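Local structure of gamma-D-glutamyl-L-lysine dipeptidyl-peptidase (Bacillus cereus ATCC 10987, 3H41) at residues D154-R159 with W169-D174; A64-E69 with T146-L151; I256-D261 with P297-E302. The protein probably cleaves the bond between gamma-D-glutamate and L-lysine in bacterial cell-wall peptides, releasing the dipeptide L-Ala-gamma-D-Glu, as a cysteine peptidase of the NlpC/P60 family. All coordinates share one frame; numbering follows the deposited sequence. Where two conformers were deposited one is given.

Overall arrangement
Interactions 1 and 2 lie on one side of the chain's centre, interaction 3 on the opposite side. Interaction 1 pairs the strands of a hairpin, at the end away from its loop, within the second SH3-like domain, and interaction 2 brings a turn of the first SH3-like domain against the same seven-stranded sheet. Their centres are about 16 Å apart and they touch: Arg159 O lies 2.7 Å from Leu151 N, a probable hydrogen bond between neighbouring strands. Interaction 3 belongs to the catalytic NlpC/P60 domain, about 43 Å from interaction 1 and about 36 Å from interaction 2 between centres. There, Phe258 and Tyr299 come within about 3 Å of the side chains of His269 and His281, respectively. Leu65 of interaction 2 remains about 12 Å from substrate-binding Asp215, side chain to side chain.

Interaction 1: D154-R159 with W169-D174; sequences DTISYR and WLRKND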
loop_
_atom_site.group_PDB
_atom_site.type_symbol
_atom_site.label_atom_id
_atom_site.label_comp_id
_atom_site.label_asym_id
_atom_site.label_seq_id
_atom_site.Cartn_x
_atom_site.Cartn_y
_atom_site.Cartn_z
ATOM N N ASP A 154 0.296 27.459 -0.538
ATOM C CA ASP A 154 -0.309 28.703 -0.047
ATOM C C ASP A 154 -0.923 28.454 1.321
ATOM O O ASP A 154 -0.614 27.446 1.957
ATOM C CB ASP A 154 -1.297 29.269 -1.054
ATOM C CG ASP A 154 -2.479 28.348 -1.320
ATOM O OD1 ASP A 154 -2.823 27.542 -0.428
ATOM O OD2 ASP A 154 -3.069 28.451 -2.417
ATOM N N THR A 155 -1.791 29.356 1.781
ATOM C CA THR A 155 -2.341 29.227 3.109
ATOM C C THR A 155 -3.313 28.071 3.249
ATOM O O THR A 155 -3.533 27.639 4.366
ATOM C CB THR A 155 -3.070 30.523 3.592
ATOM O OG1 THR A 155 -4.110 30.870 2.686
ATOM C CG2 THR A 155 -2.092 31.683 3.696
ATOM N N ILE A 156 -3.922 27.601 2.157
ATOM C CA ILE A 156 -4.891 26.505 2.268
ATOM C C ILE A 156 -4.486 25.168 1.603
ATOM O O ILE A 156 -5.147 24.142 1.838
ATOM C CB ILE A 156 -6.303 26.916 1.788
ATOM C CG1 ILE A 156 -6.312 27.266 0.290
ATOM C CG2 ILE A 156 -6.882 28.102 2.650
ATOM C CD1 ILE A 156 -7.731 27.235 -0.336
ATOM N N SER A 157 -3.418 25.163 0.799
ATOM C CA SER A 157 -3.164 24.044 -0.117
ATOM C C SER A 157 -1.708 23.806 -0.446
ATOM O O SER A 157 -0.856 24.665 -0.222
ATOM C CB SER A 157 -3.922 24.255 -1.433
ATOM O OG SER A 157 -3.497 25.441 -2.070
ATOM N N TYR A 158 -1.436 22.621 -0.974
ATOM C CA TYR A 158 -0.169 22.335 -1.607
ATOM C C TYR A 158 -0.485 22.138 -3.076
ATOM O O TYR A 158 -1.511 21.519 -3.407
ATOM C CB TYR A 158 0.426 21.019 -1.120
ATOM C CG TYR A 158 0.679 20.914 0.361
ATOM C CD1 TYR A 158 1.681 21.651 0.961
ATOM C CD2 TYR A 158 -0.060 20.049 1.147
ATOM C CE1 TYR A 158 1.925 21.543 2.324
ATOM C CE2 TYR A 158 0.183 19.930 2.527
ATOM C CZ TYR A 158 1.173 20.677 3.101
ATOM O OH TYR A 158 1.437 20.580 4.450
ATOM N N ARG A 159 0.386 22.644 -3.945
ATOM C CA ARG A 159 0.349 22.293 -5.350
ATOM C C ARG A 159 1.393 21.235 -5.653
ATOM O O ARG A 159 2.554 21.302 -5.175
ATOM C CB ARG A 159 0.569 23.568 -6.177
ATOM C CG ARG A 159 0.320 23.410 -7.652
ATOM C CD ARG A 159 0.163 24.816 -8.287
ATOM N NE ARG A 159 -0.636 24.764 -9.491
ATOM C CZ ARG A 159 -0.310 25.344 -10.644
ATOM N NH1 ARG A 159 0.818 26.040 -10.757
ATOM N NH2 ARG A 159 -1.132 25.237 -11.690
ATOM N N TRP A 169 -3.808 20.231 -6.952
ATOM C CA TRP A 169 -3.684 20.717 -5.593
ATOM C C TRP A 169 -4.555 19.947 -4.612
ATOM O O TRP A 169 -5.539 19.325 -5.019
ATOM C CB TRP A 169 -4.003 22.192 -5.561
ATOM C CG TRP A 169 -5.449 22.582 -5.745
ATOM C CD1 TRP A 169 -6.087 22.894 -6.911
ATOM C CD2 TRP A 169 -6.389 22.794 -4.693
ATOM N NE1 TRP A 169 -7.393 23.250 -6.648
ATOM C CE2 TRP A 169 -7.600 23.186 -5.286
ATOM C CE3 TRP A 169 -6.331 22.624 -3.292
ATOM C CZ2 TRP A 169 -8.768 23.463 -4.530
ATOM C CZ3 TRP A 169 -7.495 22.880 -2.532
ATOM C CH2 TRP A 169 -8.697 23.312 -3.162
ATOM N N LEU A 170 -4.150 19.957 -3.346
ATOM C CA LEU A 170 -4.923 19.349 -2.259
ATOM C C LEU A 170 -4.914 20.256 -1.042
ATOM O O LEU A 170 -4.007 21.065 -0.865
ATOM C CB LEU A 170 -4.408 17.965 -1.872
ATOM C CG LEU A 170 -3.002 17.838 -1.335
ATOM C CD1 LEU A 170 -2.885 16.518 -0.529
ATOM C CD2 LEU A 170 -1.983 17.896 -2.481
ATOM N N ARG A 171 -5.949 20.140 -0.222
ATOM C CA ARG A 171 -5.986 20.871 1.039
ATOM C C ARG A 171 -4.814 20.488 1.901
ATOM O O ARG A 171 -4.430 19.316 1.943
ATOM C CB ARG A 171 -7.288 20.598 1.786
ATOM C CG ARG A 171 -8.508 21.279 1.219
ATOM C CD ARG A 171 -8.613 22.704 1.724
ATOM N NE ARG A 171 -9.702 23.418 1.073
ATOM C CZ ARG A 171 -10.190 24.597 1.444
ATOM N NH1 ARG A 171 -9.662 25.274 2.463
ATOM N NH2 ARG A 171 -11.168 25.150 0.721
ATOM N N LYS A 172 -4.250 21.480 2.586
ATOM C CA LYS A 172 -3.140 21.236 3.494
ATOM C C LYS A 172 -3.397 20.188 4.577
ATOM O O LYS A 172 -2.464 19.537 5.043
ATOM C CB LYS A 172 -2.772 22.537 4.185
ATOM C CG LYS A 172 -1.809 23.350 3.425
ATOM C CD LYS A 172 -1.557 24.643 4.206
ATOM C CE LYS A 172 -0.169 25.105 4.019
ATOM N NZ LYS A 172 -0.049 26.550 4.348
ATOM N N ASN A 173 -4.638 20.081 5.035
ATOM C CA ASN A 173 -4.966 19.121 6.069
ATOM C C ASN A 173 -4.921 17.667 5.538
ATOM O O ASN A 173 -4.966 16.716 6.334
ATOM C CB ASN A 173 -6.356 19.385 6.630
ATOM C CG ASN A 173 -6.402 20.585 7.569
ATOM O OD1 ASN A 173 -5.450 20.867 8.302
ATOM N ND2 ASN A 173 -7.536 21.286 7.566
ATOM N N ASP A 174 -4.893 17.494 4.215
ATOM C CA ASP A 174 -4.852 16.152 3.617
ATOM C C ASP A 174 -3.457 15.622 3.385
ATOM O O ASP A 174 -3.306 14.487 2.933
ATOM C CB ASP A 174 -5.598 16.103 2.282
ATOM C CG ASP A 174 -7.105 16.087 2.440
ATOM O OD1 ASP A 174 -7.595 15.511 3.436
ATOM O OD2 ASP A 174 -7.804 16.626 1.546
HETATM O O HOH W 1 -7.276 24.377 4.258
#
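Lys172 lies across Tyr158 at about a right angle, its CG standing over one face of the ring, 4.1 Å from the centroid, in a CH-pi contact. A long aliphatic chain suits this place, passing over the ring and carrying its charge onward. The chain then bends at chi3 (147°), and NZ donates to Asp154 O at 2.6 Å while also forming a salt bridge with Glu153. Leu170 sits at the edge of that ring, its CD2 touching Tyr158 CB.

On the face carrying Trp169, Ser157 CB approaches the indole obliquely, 3.5 Å from CE3; so small a side chain leaves room for the large ring. Ile156 and Arg171 cross at a slant, with CD1 above one face of the guanidinium, whose edge meets a water that also donates to Ile156 O. Asp154 OD1 accepts from Ser157 OG and Ile156 N on opposite faces of its carboxylate, the latter bond making an Asx turn.

Between the strands, Tyr158 N donates to Leu170 O at 3.0 Å and Leu170 N to Tyr158 O at 3.1 Å. Lys172 N continues the pairing to Ile156 O. This is an antiparallel beta hairpin of the second SH3-like domain, leading into a 3-10 turn at 172-174.

Interaction 2: A64-E69 with T146-L151; sequences ALLGQE and TRLPLL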
loop_
_atom_site.group_PDB
_atom_site.type_symbol
_atom_site.label_atom_id
_atom_site.label_comp_id
_atom_site.label_asym_id
_atom_site.label_seq_id
_atom_site.Cartn_x
_atom_site.Cartn_y
_atom_site.Cartn_z
ATOM N N ALA A 64 0.250 -0.765 -6.544
ATOM C CA ALA A 64 1.221 0.336 -6.568
ATOM C C ALA A 64 0.462 1.632 -6.693
ATOM O O ALA A 64 -0.527 1.703 -7.443
ATOM C CB ALA A 64 2.202 0.167 -7.729
ATOM N N LEU A 65 0.902 2.652 -5.961
ATOM C CA LEU A 65 0.179 3.932 -5.952
ATOM C C LEU A 65 0.591 4.916 -7.059
ATOM O O LEU A 65 1.726 4.890 -7.538
ATOM C CB LEU A 65 0.354 4.637 -4.608
ATOM C CG LEU A 65 -0.028 3.863 -3.329
ATOM C CD1 LEU A 65 0.142 4.735 -2.052
ATOM C CD2 LEU A 65 -1.445 3.287 -3.453
ATOM N N LEU A 66 -0.331 5.825 -7.394
ATOM C CA LEU A 66 -0.071 6.964 -8.260
ATOM C C LEU A 66 1.332 7.514 -8.024
ATOM O O LEU A 66 1.726 7.791 -6.877
ATOM C CB LEU A 66 -1.098 8.061 -8.011
ATOM C CG LEU A 66 -0.941 9.289 -8.907
ATOM C CD1 LEU A 66 -1.475 8.985 -10.273
ATOM C CD2 LEU A 66 -1.669 10.505 -8.231
ATOM N N GLY A 67 2.088 7.649 -9.107
ATOM C CA GLY A 67 3.446 8.169 -9.038
ATOM C C GLY A 67 4.565 7.215 -8.681
ATOM O O GLY A 67 5.743 7.577 -8.816
ATOM N N GLN A 68 4.238 6.009 -8.200
ATOM C CA GLN A 68 5.260 5.028 -7.868
ATOM C C GLN A 68 5.973 4.607 -9.158
ATOM O O GLN A 68 5.338 4.519 -10.231
ATOM C CB GLN A 68 4.634 3.822 -7.148
ATOM C CG GLN A 68 5.610 2.938 -6.393
ATOM C CD GLN A 68 4.965 2.147 -5.226
ATOM O OE1 GLN A 68 3.721 2.147 -5.017
ATOM N NE2 GLN A 68 5.824 1.489 -4.444
ATOM N N GLU A 69 7.296 4.426 -9.055
ATOM C CA GLU A 69 8.111 4.076 -10.216
ATOM C C GLU A 69 8.145 2.559 -10.387
ATOM O O GLU A 69 8.193 1.819 -9.409
ATOM C CB GLU A 69 9.533 4.571 -10.043
ATOM C CG GLU A 69 10.373 4.463 -11.319
ATOM C CD GLU A 69 11.758 5.113 -11.168
ATOM O OE1 GLU A 69 11.851 6.212 -10.575
ATOM O OE2 GLU A 69 12.750 4.530 -11.648
ATOM N N THR A 146 0.496 8.171 -0.950
ATOM C CA THR A 146 0.817 8.722 -2.285
ATOM C C THR A 146 1.821 9.868 -2.089
ATOM O O THR A 146 1.650 10.673 -1.163
ATOM C CB THR A 146 -0.458 9.222 -2.975
ATOM O OG1 THR A 146 -1.409 8.116 -3.141
ATOM C CG2 THR A 146 -0.141 9.902 -4.342
ATOM N N ARG A 147 2.876 9.904 -2.906
ATOM C CA ARG A 147 3.873 10.956 -2.863
ATOM C C ARG A 147 3.939 11.632 -4.215
ATOM O O ARG A 147 4.134 10.968 -5.215
ATOM C CB ARG A 147 5.260 10.432 -2.519
ATOM C CG ARG A 147 5.363 9.697 -1.202
ATOM C CD ARG A 147 5.391 8.164 -1.417
ATOM N NE ARG A 147 5.457 7.475 -0.129
ATOM C CZ ARG A 147 6.552 7.397 0.634
ATOM N NH1 ARG A 147 7.711 7.903 0.233
ATOM N NH2 ARG A 147 6.494 6.791 1.798
ATOM N N LEU A 148 3.774 12.955 -4.236
ATOM C CA LEU A 148 3.908 13.725 -5.460
ATOM C C LEU A 148 4.809 14.942 -5.233
ATOM O O LEU A 148 4.758 15.575 -4.165
ATOM C CB LEU A 148 2.541 14.152 -5.977
ATOM C CG LEU A 148 1.578 13.014 -6.344
ATOM C CD1 LEU A 148 0.151 13.546 -6.407
ATOM C CD2 LEU A 148 1.945 12.312 -7.651
ATOM N N PRO A 149 5.616 15.287 -6.238
ATOM C CA PRO A 149 6.521 16.434 -6.036
ATOM C C PRO A 149 5.782 17.740 -5.693
ATOM O O PRO A 149 4.768 18.066 -6.317
ATOM C CB PRO A 149 7.213 16.575 -7.392
ATOM C CG PRO A 149 7.086 15.255 -8.056
ATOM C CD PRO A 149 5.804 14.664 -7.553
ATOM N N LEU A 150 6.304 18.470 -4.721
ATOM C CA LEU A 150 5.721 19.710 -4.274
ATOM C C LEU A 150 6.150 20.787 -5.259
ATOM O O LEU A 150 7.346 20.922 -5.528
ATOM C CB LEU A 150 6.228 20.080 -2.895
ATOM C CG LEU A 150 5.814 21.420 -2.269
ATOM C CD1 LEU A 150 4.313 21.462 -1.982
ATOM C CD2 LEU A 150 6.646 21.629 -0.985
ATOM N N LEU A 151 5.177 21.544 -5.773
ATOM C CA LEU A 151 5.490 22.701 -6.600
ATOM C C LEU A 151 5.418 24.034 -5.855
ATOM O O LEU A 151 6.239 24.915 -6.093
ATOM C CB LEU A 151 4.597 22.729 -7.816
ATOM C CG LEU A 151 4.634 21.499 -8.726
ATOM C CD1 LEU A 151 3.498 21.581 -9.733
ATOM C CD2 LEU A 151 5.976 21.352 -9.415
HETATM O O HOH W 2 3.418 7.789 -4.769
HETATM O O HOH W 3 5.959 8.197 -5.575
#
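Leu66 and Leu148 make the apolar part of the contact. Their side chains cross at about a right angle, and CD2 of Leu66 touches both methyls of Leu148, with CD1 at 4.0 Å. The Leu66 branch reaches there because its CG is turned opposite the backbone N (chi1 -178°). Branched aliphatic residues fit this buried place, where Leu140 and Val142 also pack on Leu66. Beside them Leu65 CD1 lies 3.6 Å from Thr146 N and close to the threonine hydroxyl. Thr146 suits a mixed environment: its CG2 methyl faces Leu66 O at 3.8 Å, while OG1 is hydrogen-bonded to Ser143 O.

Polar links between the segments run through water. One water donates to Leu66 O at 2.7 Å and accepts from Arg147 N at 2.9 Å, joining the turn to the start of the strand. A second lies 3.3 Å from both Gly67 O and Arg147 O, at best a weak link.

Hydrogen bonds within 64-69 shape the surface that is offered. Gln68 OE1 accepts from Leu65 N in the carbonyl plane, so the side-chain amide braces the loop. Gly67 takes a positive phi of 83°, readily adopted by a residue with no CB to collide with the carbonyl oxygen before it. Leu65 to Gln68 thus form a type II beta turn, closed by Gln68 N to Leu65 O, with glycine at its third position, docked by leucines and water on the neighbouring SH3-like domain.

Interaction 3: I256-D261 with P297-E302; sequences IFFAHD and PGYIEE
Tyr299 points the edge of its ring at the face of Phe258, a T-shaped pair with centroids 5.4 Å apart and planes at 83°. The tyrosine CD1 stands over the centre of the phenylalanine ring, and its CB packs on Phe258 CE1. Phenylalanine suits this position: its electron-rich face receives the tyrosine edge, while the slightly positive C-H rim lets Phe258 CD1 sit 3.1 Å from Tyr299 O.

Farther along the strand, Ala259 N donates to Glu302 O at 2.9 Å, with an N-H...O angle of 161°. The same oxygen receives a CA-H...O contact from Phe258. Glu302 then lays its side chain along the Ala259 carbonyl, extended beyond CG (chi2 -159°), which carries the carboxylate toward His260 and His268. The two acceptors, Ala259 O and Glu302 OE1, are not bonded; OE1 is satisfied by His268 NE2. Ala259 directs its methyl away, toward Ala304, and meets Glu302 through its backbone.

Behind these contacts, Glu302 N bonds to Tyr299 O, and Gly298 N donates to Glu301 OE1 on the syn side at 2.8 Å, helping to shape the turn that presents Tyr299. His260 stacks on His268, which lines the D-glutamate pocket. Tyr299 also meets the rings of His269 and His281. The aromatic contacts probably help to hold these inferred active-site histidines in place, while the Glu302 carboxylate probably helps to fix the orientation of the His268 imidazole.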
loop_
_atom_site.group_PDB
_atom_site.type_symbol
_atom_site.label_atom_id
_atom_site.label_comp_id
_atom_site.label_asym_id
_atom_site.label_seq_id
_atom_site.Cartn_x
_atom_site.Cartn_y
_atom_site.Cartn_z
ATOM N N ILE A 256 3.773 -8.812 14.720
ATOM C CA ILE A 256 3.552 -10.175 15.216
ATOM C C ILE A 256 3.082 -11.039 14.059
ATOM O O ILE A 256 2.259 -10.612 13.244
ATOM C CB ILE A 256 2.538 -10.186 16.368
ATOM C CG1 ILE A 256 2.802 -9.031 17.333
ATOM C CG2 ILE A 256 2.560 -11.535 17.104
ATOM C CD1 ILE A 256 4.173 -9.029 17.946
ATOM N N PHE A 257 3.626 -12.255 13.992
ATOM C CA PHE A 257 3.424 -13.155 12.881
ATOM C C PHE A 257 2.711 -14.426 13.297
ATOM O O PHE A 257 2.871 -14.889 14.419
ATOM C CB PHE A 257 4.789 -13.421 12.204
ATOM C CG PHE A 257 5.388 -12.179 11.677
ATOM C CD1 PHE A 257 5.024 -11.698 10.427
ATOM C CD2 PHE A 257 6.253 -11.422 12.456
ATOM C CE1 PHE A 257 5.551 -10.484 9.939
ATOM C CE2 PHE A 257 6.774 -10.217 11.978
ATOM C CZ PHE A 257 6.428 -9.754 10.738
ATOM N N PHE A 258 1.896 -14.947 12.383
ATOM C CA PHE A 258 1.171 -16.192 12.612
ATOM C C PHE A 258 1.451 -17.127 11.460
ATOM O O PHE A 258 1.463 -16.709 10.285
ATOM C CB PHE A 258 -0.331 -15.917 12.806
ATOM C CG PHE A 258 -0.596 -14.884 13.866
ATOM C CD1 PHE A 258 -0.697 -15.263 15.212
ATOM C CD2 PHE A 258 -0.588 -13.525 13.559
ATOM C CE1 PHE A 258 -0.886 -14.305 16.214
ATOM C CE2 PHE A 258 -0.765 -12.560 14.576
ATOM C CZ PHE A 258 -0.920 -12.963 15.899
ATOM N N ALA A 259 1.675 -18.409 11.786
ATOM C CA ALA A 259 2.044 -19.383 10.785
ATOM C C ALA A 259 1.159 -20.625 10.862
ATOM O O ALA A 259 0.634 -20.986 11.925
ATOM C CB ALA A 259 3.574 -19.786 10.938
ATOM N N HIS A 260 1.012 -21.272 9.731
ATOM C CA HIS A 260 0.270 -22.534 9.634
ATOM C C HIS A 260 0.844 -23.615 10.544
ATOM O O HIS A 260 2.024 -23.540 10.990
ATOM C CB HIS A 260 0.280 -23.048 8.187
ATOM C CG HIS A 260 -0.509 -22.199 7.235
ATOM N ND1 HIS A 260 -1.886 -22.192 7.218
ATOM C CD2 HIS A 260 -0.117 -21.351 6.256
ATOM C CE1 HIS A 260 -2.310 -21.365 6.281
ATOM N NE2 HIS A 260 -1.258 -20.844 5.680
ATOM N N ASP A 261 0.018 -24.626 10.810
ATOM C CA ASP A 261 0.409 -25.772 11.651
ATOM C C ASP A 261 0.973 -25.344 13.005
ATOM O O ASP A 261 2.117 -25.645 13.336
ATOM C CB ASP A 261 1.429 -26.653 10.909
ATOM C CG ASP A 261 1.775 -27.967 11.681
ATOM O OD1 ASP A 261 1.008 -28.377 12.607
ATOM O OD2 ASP A 261 2.824 -28.574 11.356
ATOM N N PRO A 297 -8.536 -16.939 20.061
ATOM C CA PRO A 297 -8.525 -18.320 19.536
ATOM C C PRO A 297 -8.184 -18.344 18.077
ATOM O O PRO A 297 -8.766 -17.569 17.310
ATOM C CB PRO A 297 -9.984 -18.790 19.720
ATOM C CG PRO A 297 -10.438 -18.056 20.921
ATOM C CD PRO A 297 -9.718 -16.693 20.912
ATOM N N GLY A 298 -7.258 -19.221 17.703
ATOM C CA GLY A 298 -6.782 -19.324 16.344
ATOM C C GLY A 298 -5.444 -18.626 16.281
ATOM O O GLY A 298 -4.377 -19.249 16.012
ATOM N N TYR A 299 -5.477 -17.328 16.565
ATOM C CA TYR A 299 -4.265 -16.556 16.473
ATOM C C TYR A 299 -3.224 -17.046 17.460
ATOM O O TYR A 299 -2.064 -17.256 17.120
ATOM C CB TYR A 299 -4.578 -15.077 16.683
ATOM C CG TYR A 299 -5.365 -14.493 15.539
ATOM C CD1 TYR A 299 -4.717 -13.941 14.451
ATOM C CD2 TYR A 299 -6.762 -14.463 15.560
ATOM C CE1 TYR A 299 -5.422 -13.390 13.410
ATOM C CE2 TYR A 299 -7.478 -13.894 14.501
ATOM C CZ TYR A 299 -6.789 -13.352 13.457
ATOM O OH TYR A 299 -7.426 -12.791 12.404
ATOM N N ILE A 300 -3.633 -17.242 18.688
ATOM C CA ILE A 300 -2.663 -17.539 19.716
ATOM C C ILE A 300 -1.927 -18.863 19.478
ATOM O O ILE A 300 -0.724 -18.939 19.729
ATOM C CB ILE A 300 -3.297 -17.371 21.100
ATOM C CG1 ILE A 300 -2.214 -17.176 22.176
ATOM C CG2 ILE A 300 -4.289 -18.504 21.393
ATOM C CD1 ILE A 300 -1.159 -16.051 21.836
ATOM N N GLU A 301 -2.613 -19.871 18.917
ATOM C CA GLU A 301 -2.008 -21.164 18.627
ATOM C C GLU A 301 -1.020 -21.109 17.476
ATOM O O GLU A 301 -0.125 -21.967 17.378
ATOM C CB GLU A 301 -3.076 -22.234 18.300
ATOM C CG GLU A 301 -3.948 -22.658 19.476
ATOM C CD GLU A 301 -5.157 -21.722 19.736
ATOM O OE1 GLU A 301 -5.315 -20.715 18.996
ATOM O OE2 GLU A 301 -5.959 -22.010 20.668
ATOM N N GLU A 302 -1.185 -20.111 16.602
ATOM C CA GLU A 302 -0.344 -19.947 15.412
ATOM C C GLU A 302 0.771 -18.882 15.578
ATOM O O GLU A 302 1.523 -18.628 14.625
ATOM C CB GLU A 302 -1.216 -19.605 14.199
ATOM C CG GLU A 302 -2.012 -20.796 13.628
ATOM C CD GLU A 302 -2.459 -20.614 12.204
ATOM O OE1 GLU A 302 -2.444 -19.470 11.694
ATOM O OE2 GLU A 302 -2.818 -21.645 11.579
#